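Local coordinates for laminin subunit ALPHA-1 (Mus musculus, PDB 2JD4), which forms the LG4-5 pair of laminin G-like domains of a basement membrane laminin, which binds magnesium here and probably helps attach the laminin to cell surfaces, at residues Pro166-Glu171 and Asp191-Val196; Thr201-Ser206 and Ile324-Tyr329; Arg278-Cys281 and Trp285-Leu288. The protein carries 4 engineered substitutions. One frame throughout, in Å; residues are numbered along the deposited sequence.

From the N terminus, the chain runs along the second laminin G-like domain, and the Cys9-Cys281 disulfide later fastens this lead to contact 3. Contact 1 closes first: its disulfide joins strand 167-174 of the first domain to the segment leaving strand 186-188. The chain then enters the second domain, where contact 2 opens at strand 201-204 and closes only at 324-329, spanning most of that domain. Nested inside this long loop, contact 3 closes a short turn leading into strand 286-293. Contacts 1 and 2 meet where Tyr194 packs on Phe202, while the centres of contacts 2 and 3 lie about 17 Å apart.

Contact 1. Residues Pro166-Glu171 and Asp191-Val196; sequences PACIGE and DRCYVV
A disulfide bridge, Cys168-Cys193, ties strand 167-174 of the first laminin G-like domain to the loop between strands 186-188 and 197-198, and the two cysteines make up the whole contact between 166-171 and 191-196. Their SG atoms are 2.0 Å apart, and the torsion about the S-S bond is 92°, close to the perpendicular setting at which a disulfide is least strained. The two arms reach the bond differently. In Cys168 the SG lies anti to the backbone N (chi1 -179°), beside the carbonyl carbon, whereas the SG of Cys193 sits beside its own backbone N. Both CB atoms point at the opposite segment, and CB of Cys168 stands 3.8 Å from CB of Cys193. With the CA atoms of the two cysteines 6.0 Å apart, the disulfide is the sole link between the segments, with no hydrogen bond across.

In the beta-sandwich of this domain, Cys168 lies on a strand paired with both strand 22-23 and strand 44-53. The bridge is buried: Cys168 also packs on Trp105, and both cysteines touch Gln23. Just before Cys193, the backbone N of Arg192 donates to OD2 of Asp191 at 2.8 Å, meeting the anti side of the carboxylate 24° out of its plane. The guanidinium of Arg192 makes a cation-pi contact with Tyr17.

Contact 2. Residues Thr201-Ser206 and Ile324-Tyr329; sequences TFFEGS and IYVGGY
The ring of Phe203 reaches from strand 201-204 to the end of strand 322-326, where Val326 and Gly327 receive it. Phe203 offers the far end of its ring: CZ lies 3.7 Å from CG1 of Val326, and the side chains cross at about a right angle. CG1 is the branch of Val326 anti to the backbone N (chi1 -174°), and it alone of the two methyls touches the ring; CE2 of Phe203 is 3.9 Å from it.

The same ring atom CE2 also comes to the backbone. The carbonyl O of Val326 sits at the ring edge, near its plane, 3.7 Å from CE2 of Phe203, while CA of Gly327 approaches obliquely at 3.8 Å from that atom. Gly327 has a positive phi of 79°, and with no side chain at this residue, CE2 of Phe203 can come up against its CA.

Both strands belong to the beta-sandwich of the second laminin G-like domain. Strand 322-326 pairs with strands 207-212 and 235-241, whereas strand 201-204 pairs with 347-353 and 369-374. After strand 201-204 the chain turns a corner at Gly205 and Ser206, so that strand 207-212 continues on a different sheet or face. Phe203 is buried here, packed also on Val348 and Val373. At the corner, OG of Ser206 donates to OE1 of Glu204 (2.6 Å), which accepts through its anti lone pair.

Contact 3. Residues Arg278-Cys281 and Trp285-Leu288; sequences RALC and WHTL
The segment 278-281, which has no regular helix or strand, comes closest to strand 286-293 at Leu280 and His286, whose CA atoms are 7.5 Å apart, and no hydrogen bond links the two backbones. The imidazole of His286 lies between them; the CB of His286 points toward 278-281, and the ring lies with one face against Leu280 in a CH-pi contact: CD2 of Leu280 stands 3.9 Å from the ring centroid and only 7° off the ring normal, almost directly above the centre. The CB of Leu280 is not directed at 285-288, yet the end of the side chain comes nearer: chi2 of -178° sends CD1 out, anti to CA, and leaves CD2 as the branch turned over the imidazole.

Backbone carbonyls gather near the imidazole nitrogen. The O of Leu280 is 3.5 Å from NE2 of His286, and the O of Ala279 approaches the same NE2 obliquely at 3.8 Å, neither making a hydrogen bond. NE2 is hydrogen-bonded instead to OD1 of Asp282, in the turn between the segments, and ND1 to OD2 of Asp302. Gripped at both nitrogens, the ring is fixed in rotation, and a carboxylate at each nitrogen would probably favour the protonated form. Asp302 also accepts from the backbone N of Thr287 through its other oxygen, OD1. Within 278-281, the backbone N of Cys281 makes a weak hydrogen bond to the O of Arg278.

Cys281 forms a disulfide with Cys9, which ties the N-terminal part of the chain to this turn. In the beta-sandwich of the second laminin G-like domain, the turn leads into strand 286-293, which pairs with strands 222-230 and 296-301; the ring of His286 meets that of Phe228 on the former, and Leu280 rests on Val257 of strand 256-262.

Contact 1. Residues Pro166-Glu171 and Asp191-Val196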
loop_
_atom_site.group_PDB
_atom_site.type_symbol
_atom_site.label_atom_id
_atom_site.label_comp_id
_atom_site.label_asym_id
_atom_site.label_seq_id
_atom_site.Cartn_x
_atom_site.Cartn_y
_atom_site.Cartn_z
ATOM N N PRO A 166 0.681 5.955 2.067
ATOM C CA PRO A 166 0.665 4.814 2.990
ATOM C C PRO A 166 1.636 5.141 4.116
ATOM O O PRO A 166 2.812 4.784 4.048
ATOM C CB PRO A 166 1.177 3.649 2.131
ATOM C CG PRO A 166 0.937 4.109 0.716
ATOM C CD PRO A 166 1.299 5.563 0.788
ATOM N N ALA A 167 1.154 5.839 5.139
ATOM C CA ALA A 167 2.017 6.220 6.249
ATOM C C ALA A 167 1.223 6.580 7.494
ATOM O O ALA A 167 0.016 6.814 7.427
ATOM C CB ALA A 167 2.885 7.420 5.844
ATOM N N CYS A 168 1.929 6.635 8.618
ATOM C CA CYS A 168 1.347 7.010 9.897
ATOM C C CYS A 168 1.713 8.470 10.110
ATOM O O CYS A 168 2.861 8.863 9.908
ATOM C CB CYS A 168 1.943 6.174 11.029
ATOM S SG CYS A 168 1.225 6.585 12.654
ATOM N N ILE A 169 0.740 9.276 10.510
ATOM C CA ILE A 169 0.996 10.687 10.748
ATOM C C ILE A 169 0.580 11.051 12.169
ATOM O O ILE A 169 -0.509 10.705 12.614
ATOM C CB ILE A 169 0.227 11.574 9.751
ATOM C CG1 ILE A 169 0.659 11.249 8.319
ATOM C CG2 ILE A 169 0.520 13.044 10.035
ATOM C CD1 ILE A 169 -0.079 12.062 7.256
ATOM N N GLY A 170 1.467 11.732 12.881
ATOM C CA GLY A 170 1.167 12.128 14.239
ATOM C C GLY A 170 0.462 13.469 14.259
ATOM O O GLY A 170 -0.414 13.738 13.433
ATOM N N GLU A 171 0.864 14.324 15.190
ATOM C CA GLU A 171 0.259 15.639 15.323
ATOM C C GLU A 171 0.714 16.574 14.195
ATOM O O GLU A 171 1.787 16.397 13.624
ATOM C CB GLU A 171 0.632 16.249 16.683
ATOM C CG GLU A 171 0.223 15.416 17.906
ATOM C CD GLU A 171 -1.257 15.077 17.933
ATOM O OE1 GLU A 171 -2.070 15.898 17.458
ATOM O OE2 GLU A 171 -1.614 13.992 18.443
ATOM N N ASP A 191 -7.185 4.300 9.872
ATOM C CA ASP A 191 -7.024 3.306 10.935
ATOM C C ASP A 191 -5.895 3.729 11.881
ATOM O O ASP A 191 -5.359 4.837 11.762
ATOM C CB ASP A 191 -6.738 1.930 10.327
ATOM C CG ASP A 191 -7.384 0.792 11.110
ATOM O OD1 ASP A 191 -7.703 -0.240 10.486
ATOM O OD2 ASP A 191 -7.570 0.921 12.341
ATOM N N ARG A 192 -5.541 2.851 12.816
ATOM C CA ARG A 192 -4.487 3.129 13.795
ATOM C C ARG A 192 -3.133 2.608 13.342
ATOM O O ARG A 192 -3.055 1.733 12.482
ATOM C CB ARG A 192 -4.859 2.489 15.132
ATOM C CG ARG A 192 -6.278 2.796 15.560
ATOM C CD ARG A 192 -6.904 1.599 16.255
ATOM N NE ARG A 192 -6.903 1.740 17.702
ATOM C CZ ARG A 192 -7.360 0.815 18.539
ATOM N NH1 ARG A 192 -7.848 -0.323 18.073
ATOM N NH2 ARG A 192 -7.344 1.041 19.842
ATOM N N CYS A 193 -2.064 3.145 13.926
ATOM C CA CYS A 193 -0.712 2.734 13.578
ATOM C C CYS A 193 -0.139 1.788 14.623
ATOM O O CYS A 193 -0.357 1.976 15.819
ATOM C CB CYS A 193 0.222 3.938 13.522
ATOM S SG CYS A 193 -0.431 5.422 12.716
ATOM N N TYR A 194 0.609 0.788 14.170
ATOM C CA TYR A 194 1.245 -0.153 15.083
ATOM C C TYR A 194 2.423 0.584 15.729
ATOM O O TYR A 194 3.070 1.421 15.084
ATOM C CB TYR A 194 1.755 -1.382 14.315
ATOM C CG TYR A 194 0.662 -2.268 13.754
ATOM C CD1 TYR A 194 0.502 -2.429 12.376
ATOM C CD2 TYR A 194 -0.209 -2.953 14.602
ATOM C CE1 TYR A 194 -0.500 -3.257 11.861
ATOM C CE2 TYR A 194 -1.213 -3.779 14.097
ATOM C CZ TYR A 194 -1.352 -3.925 12.732
ATOM O OH TYR A 194 -2.348 -4.739 12.240
ATOM N N VAL A 195 2.691 0.301 17.002
ATOM C CA VAL A 195 3.810 0.942 17.694
ATOM C C VAL A 195 5.073 0.656 16.894
ATOM O O VAL A 195 5.937 1.518 16.751
ATOM C CB VAL A 195 3.975 0.394 19.144
ATOM C CG1 VAL A 195 5.277 0.899 19.769
ATOM C CG2 VAL A 195 2.798 0.839 19.991
ATOM N N VAL A 196 5.158 -0.560 16.369
ATOM C CA VAL A 196 6.298 -0.997 15.563
ATOM C C VAL A 196 5.778 -1.652 14.284
ATOM O O VAL A 196 4.976 -2.584 14.347
ATOM C CB VAL A 196 7.157 -2.046 16.306
ATOM C CG1 VAL A 196 8.350 -2.426 15.448
ATOM C CG2 VAL A 196 7.614 -1.503 17.646
#

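Contact 2. Residues Thr201-Ser206 and Ile324-Tyr329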
loop_
_atom_site.group_PDB
_atom_site.type_symbol
_atom_site.label_atom_id
_atom_site.label_comp_id
_atom_site.label_asym_id
_atom_site.label_seq_id
_atom_site.Cartn_x
_atom_site.Cartn_y
_atom_site.Cartn_z
ATOM N N THR A 201 1.831 -5.623 3.858
ATOM C CA THR A 201 0.393 -5.554 4.059
ATOM C C THR A 201 -0.070 -6.689 4.965
ATOM O O THR A 201 0.178 -7.862 4.676
ATOM C CB THR A 201 -0.356 -5.682 2.725
ATOM O OG1 THR A 201 -0.128 -4.514 1.931
ATOM C CG2 THR A 201 -1.839 -5.869 2.964
ATOM N N PHE A 202 -0.761 -6.338 6.042
ATOM C CA PHE A 202 -1.257 -7.329 6.991
ATOM C C PHE A 202 -2.598 -7.950 6.577
ATOM O O PHE A 202 -3.512 -7.243 6.146
ATOM C CB PHE A 202 -1.419 -6.691 8.371
ATOM C CG PHE A 202 -1.820 -7.665 9.446
ATOM C CD1 PHE A 202 -1.033 -8.782 9.714
ATOM C CD2 PHE A 202 -2.975 -7.459 10.196
ATOM C CE1 PHE A 202 -1.388 -9.683 10.718
ATOM C CE2 PHE A 202 -3.340 -8.359 11.206
ATOM C CZ PHE A 202 -2.544 -9.468 11.464
ATOM N N PHE A 203 -2.680 -9.277 6.709
ATOM C CA PHE A 203 -3.878 -10.062 6.409
ATOM C C PHE A 203 -4.211 -10.761 7.740
ATOM O O PHE A 203 -3.456 -11.623 8.186
ATOM C CB PHE A 203 -3.588 -11.130 5.346
ATOM C CG PHE A 203 -3.326 -10.586 3.962
ATOM C CD1 PHE A 203 -2.138 -9.923 3.662
ATOM C CD2 PHE A 203 -4.257 -10.783 2.944
ATOM C CE1 PHE A 203 -1.879 -9.469 2.368
ATOM C CE2 PHE A 203 -4.013 -10.338 1.648
ATOM C CZ PHE A 203 -2.819 -9.678 1.356
ATOM N N GLU A 204 -5.325 -10.399 8.365
ATOM C CA GLU A 204 -5.691 -10.972 9.664
ATOM C C GLU A 204 -6.191 -12.421 9.673
ATOM O O GLU A 204 -6.299 -13.024 10.748
ATOM C CB GLU A 204 -6.720 -10.077 10.366
ATOM C CG GLU A 204 -8.130 -10.142 9.795
ATOM C CD GLU A 204 -9.083 -9.164 10.466
ATOM O OE1 GLU A 204 -10.303 -9.264 10.234
ATOM O OE2 GLU A 204 -8.616 -8.289 11.221
ATOM N N GLY A 205 -6.513 -12.967 8.500
ATOM C CA GLY A 205 -6.973 -14.347 8.418
ATOM C C GLY A 205 -8.474 -14.531 8.288
ATOM O O GLY A 205 -8.972 -15.655 8.364
ATOM N N SER A 206 -9.202 -13.438 8.068
ATOM C CA SER A 206 -10.653 -13.503 7.960
ATOM C C SER A 206 -11.231 -13.205 6.580
ATOM O O SER A 206 -12.375 -13.572 6.302
ATOM C CB SER A 206 -11.290 -12.532 8.954
ATOM O OG SER A 206 -11.021 -11.186 8.574
ATOM N N ILE A 324 -8.237 -10.504 -9.628
ATOM C CA ILE A 324 -7.166 -11.201 -8.939
ATOM C C ILE A 324 -7.494 -11.197 -7.450
ATOM O O ILE A 324 -7.567 -10.136 -6.827
ATOM C CB ILE A 324 -5.807 -10.494 -9.139
ATOM C CG1 ILE A 324 -5.439 -10.463 -10.626
ATOM C CG2 ILE A 324 -4.723 -11.217 -8.347
ATOM C CD1 ILE A 324 -4.163 -9.690 -10.916
ATOM N N TYR A 325 -7.700 -12.380 -6.888
ATOM C CA TYR A 325 -8.011 -12.498 -5.470
ATOM C C TYR A 325 -6.749 -12.770 -4.674
ATOM O O TYR A 325 -6.024 -13.724 -4.950
ATOM C CB TYR A 325 -9.059 -13.596 -5.243
ATOM C CG TYR A 325 -10.464 -13.107 -5.529
ATOM C CD1 TYR A 325 -10.944 -13.016 -6.837
ATOM C CD2 TYR A 325 -11.271 -12.623 -4.496
ATOM C CE1 TYR A 325 -12.194 -12.439 -7.110
ATOM C CE2 TYR A 325 -12.515 -12.051 -4.754
ATOM C CZ TYR A 325 -12.968 -11.956 -6.065
ATOM O OH TYR A 325 -14.181 -11.356 -6.326
ATOM N N VAL A 326 -6.485 -11.911 -3.691
ATOM C CA VAL A 326 -5.289 -12.038 -2.866
ATOM C C VAL A 326 -5.581 -12.377 -1.409
ATOM O O VAL A 326 -6.391 -11.723 -0.762
ATOM C CB VAL A 326 -4.464 -10.730 -2.894
ATOM C CG1 VAL A 326 -3.159 -10.935 -2.152
ATOM C CG2 VAL A 326 -4.214 -10.294 -4.339
ATOM N N GLY A 327 -4.918 -13.412 -0.901
ATOM C CA GLY A 327 -5.102 -13.799 0.491
ATOM C C GLY A 327 -6.351 -14.594 0.837
ATOM O O GLY A 327 -6.569 -14.917 2.012
ATOM N N GLY A 328 -7.167 -14.912 -0.165
ATOM C CA GLY A 328 -8.393 -15.665 0.077
ATOM C C GLY A 328 -9.478 -15.317 -0.928
ATOM O O GLY A 328 -9.202 -14.669 -1.938
ATOM N N TYR A 329 -10.711 -15.739 -0.663
ATOM C CA TYR A 329 -11.826 -15.451 -1.562
ATOM C C TYR A 329 -13.157 -15.881 -0.951
ATOM O O TYR A 329 -13.218 -16.870 -0.214
ATOM C CB TYR A 329 -11.611 -16.148 -2.921
ATOM C CG TYR A 329 -11.484 -17.658 -2.866
ATOM C CD1 TYR A 329 -12.561 -18.479 -3.201
ATOM C CD2 TYR A 329 -10.289 -18.265 -2.489
ATOM C CE1 TYR A 329 -12.450 -19.870 -3.160
ATOM C CE2 TYR A 329 -10.166 -19.658 -2.444
ATOM C CZ TYR A 329 -11.248 -20.452 -2.781
ATOM O OH TYR A 329 -11.133 -21.827 -2.735
#

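Contact 3. Residues Arg278-Cys281 and Trp285-Leu288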
loop_
_atom_site.group_PDB
_atom_site.type_symbol
_atom_site.label_atom_id
_atom_site.label_comp_id
_atom_site.label_asym_id
_atom_site.label_seq_id
_atom_site.Cartn_x
_atom_site.Cartn_y
_atom_site.Cartn_z
ATOM N N ARG A 278 7.659 -26.852 9.611
ATOM C CA ARG A 278 7.413 -25.501 10.104
ATOM C C ARG A 278 8.362 -24.448 9.531
ATOM O O ARG A 278 8.325 -23.286 9.936
ATOM C CB ARG A 278 7.493 -25.501 11.632
ATOM C CG ARG A 278 8.755 -26.148 12.181
ATOM C CD ARG A 278 9.962 -25.232 12.077
ATOM N NE ARG A 278 11.217 -25.953 12.266
ATOM C CZ ARG A 278 11.509 -26.696 13.331
ATOM N NH1 ARG A 278 10.633 -26.825 14.318
ATOM N NH2 ARG A 278 12.681 -27.313 13.407
ATOM N N ALA A 279 9.197 -24.853 8.580
ATOM C CA ALA A 279 10.164 -23.943 7.974
ATOM C C ALA A 279 9.567 -22.637 7.458
ATOM O O ALA A 279 10.107 -21.558 7.710
ATOM C CB ALA A 279 10.902 -24.649 6.846
ATOM N N LEU A 280 8.451 -22.730 6.741
ATOM C CA LEU A 280 7.821 -21.541 6.171
ATOM C C LEU A 280 6.983 -20.699 7.133
ATOM O O LEU A 280 6.723 -19.527 6.856
ATOM C CB LEU A 280 6.975 -21.932 4.952
ATOM C CG LEU A 280 7.748 -22.527 3.768
ATOM C CD1 LEU A 280 6.790 -22.821 2.623
ATOM C CD2 LEU A 280 8.826 -21.557 3.311
ATOM N N CYS A 281 6.556 -21.275 8.253
ATOM C CA CYS A 281 5.761 -20.507 9.207
ATOM C C CYS A 281 6.631 -20.033 10.369
ATOM O O CYS A 281 6.184 -19.968 11.518
ATOM C CB CYS A 281 4.570 -21.337 9.713
ATOM S SG CYS A 281 4.954 -22.812 10.713
ATOM N N TRP A 285 10.700 -13.549 6.445
ATOM C CA TRP A 285 10.317 -13.365 5.053
ATOM C C TRP A 285 10.900 -14.411 4.103
ATOM O O TRP A 285 12.053 -14.826 4.238
ATOM C CB TRP A 285 10.709 -11.966 4.579
ATOM C CG TRP A 285 9.918 -10.853 5.230
ATOM C CD1 TRP A 285 10.298 -10.089 6.300
ATOM C CD2 TRP A 285 8.623 -10.380 4.837
ATOM N NE1 TRP A 285 9.321 -9.167 6.594
ATOM C CE2 TRP A 285 8.281 -9.323 5.712
ATOM C CE3 TRP A 285 7.717 -10.747 3.828
ATOM C CZ2 TRP A 285 7.068 -8.624 5.611
ATOM C CZ3 TRP A 285 6.510 -10.053 3.724
ATOM C CH2 TRP A 285 6.198 -9.001 4.613
ATOM N N HIS A 286 10.078 -14.826 3.142
ATOM C CA HIS A 286 10.463 -15.810 2.134
ATOM C C HIS A 286 10.128 -15.249 0.767
ATOM O O HIS A 286 9.112 -14.565 0.603
ATOM C CB HIS A 286 9.691 -17.105 2.360
ATOM C CG HIS A 286 9.922 -17.706 3.708
ATOM N ND1 HIS A 286 11.079 -18.379 4.030
ATOM C CD2 HIS A 286 9.175 -17.676 4.836
ATOM C CE1 HIS A 286 11.037 -18.738 5.301
ATOM N NE2 HIS A 286 9.892 -18.323 5.812
ATOM N N THR A 287 10.980 -15.515 -0.215
ATOM C CA THR A 287 10.723 -15.028 -1.557
ATOM C C THR A 287 9.994 -16.122 -2.316
ATOM O O THR A 287 10.190 -17.312 -2.051
ATOM C CB THR A 287 12.027 -14.673 -2.302
ATOM O OG1 THR A 287 12.841 -15.842 -2.438
ATOM C CG2 THR A 287 12.804 -13.606 -1.537
ATOM N N LEU A 288 9.136 -15.720 -3.244
ATOM C CA LEU A 288 8.386 -16.689 -4.026
ATOM C C LEU A 288 8.287 -16.245 -5.480
ATOM O O LEU A 288 7.948 -15.098 -5.773
ATOM C CB LEU A 288 6.992 -16.869 -3.419
ATOM C CG LEU A 288 6.055 -17.947 -3.975
ATOM C CD1 LEU A 288 4.903 -18.141 -2.999
ATOM C CD2 LEU A 288 5.534 -17.545 -5.351
#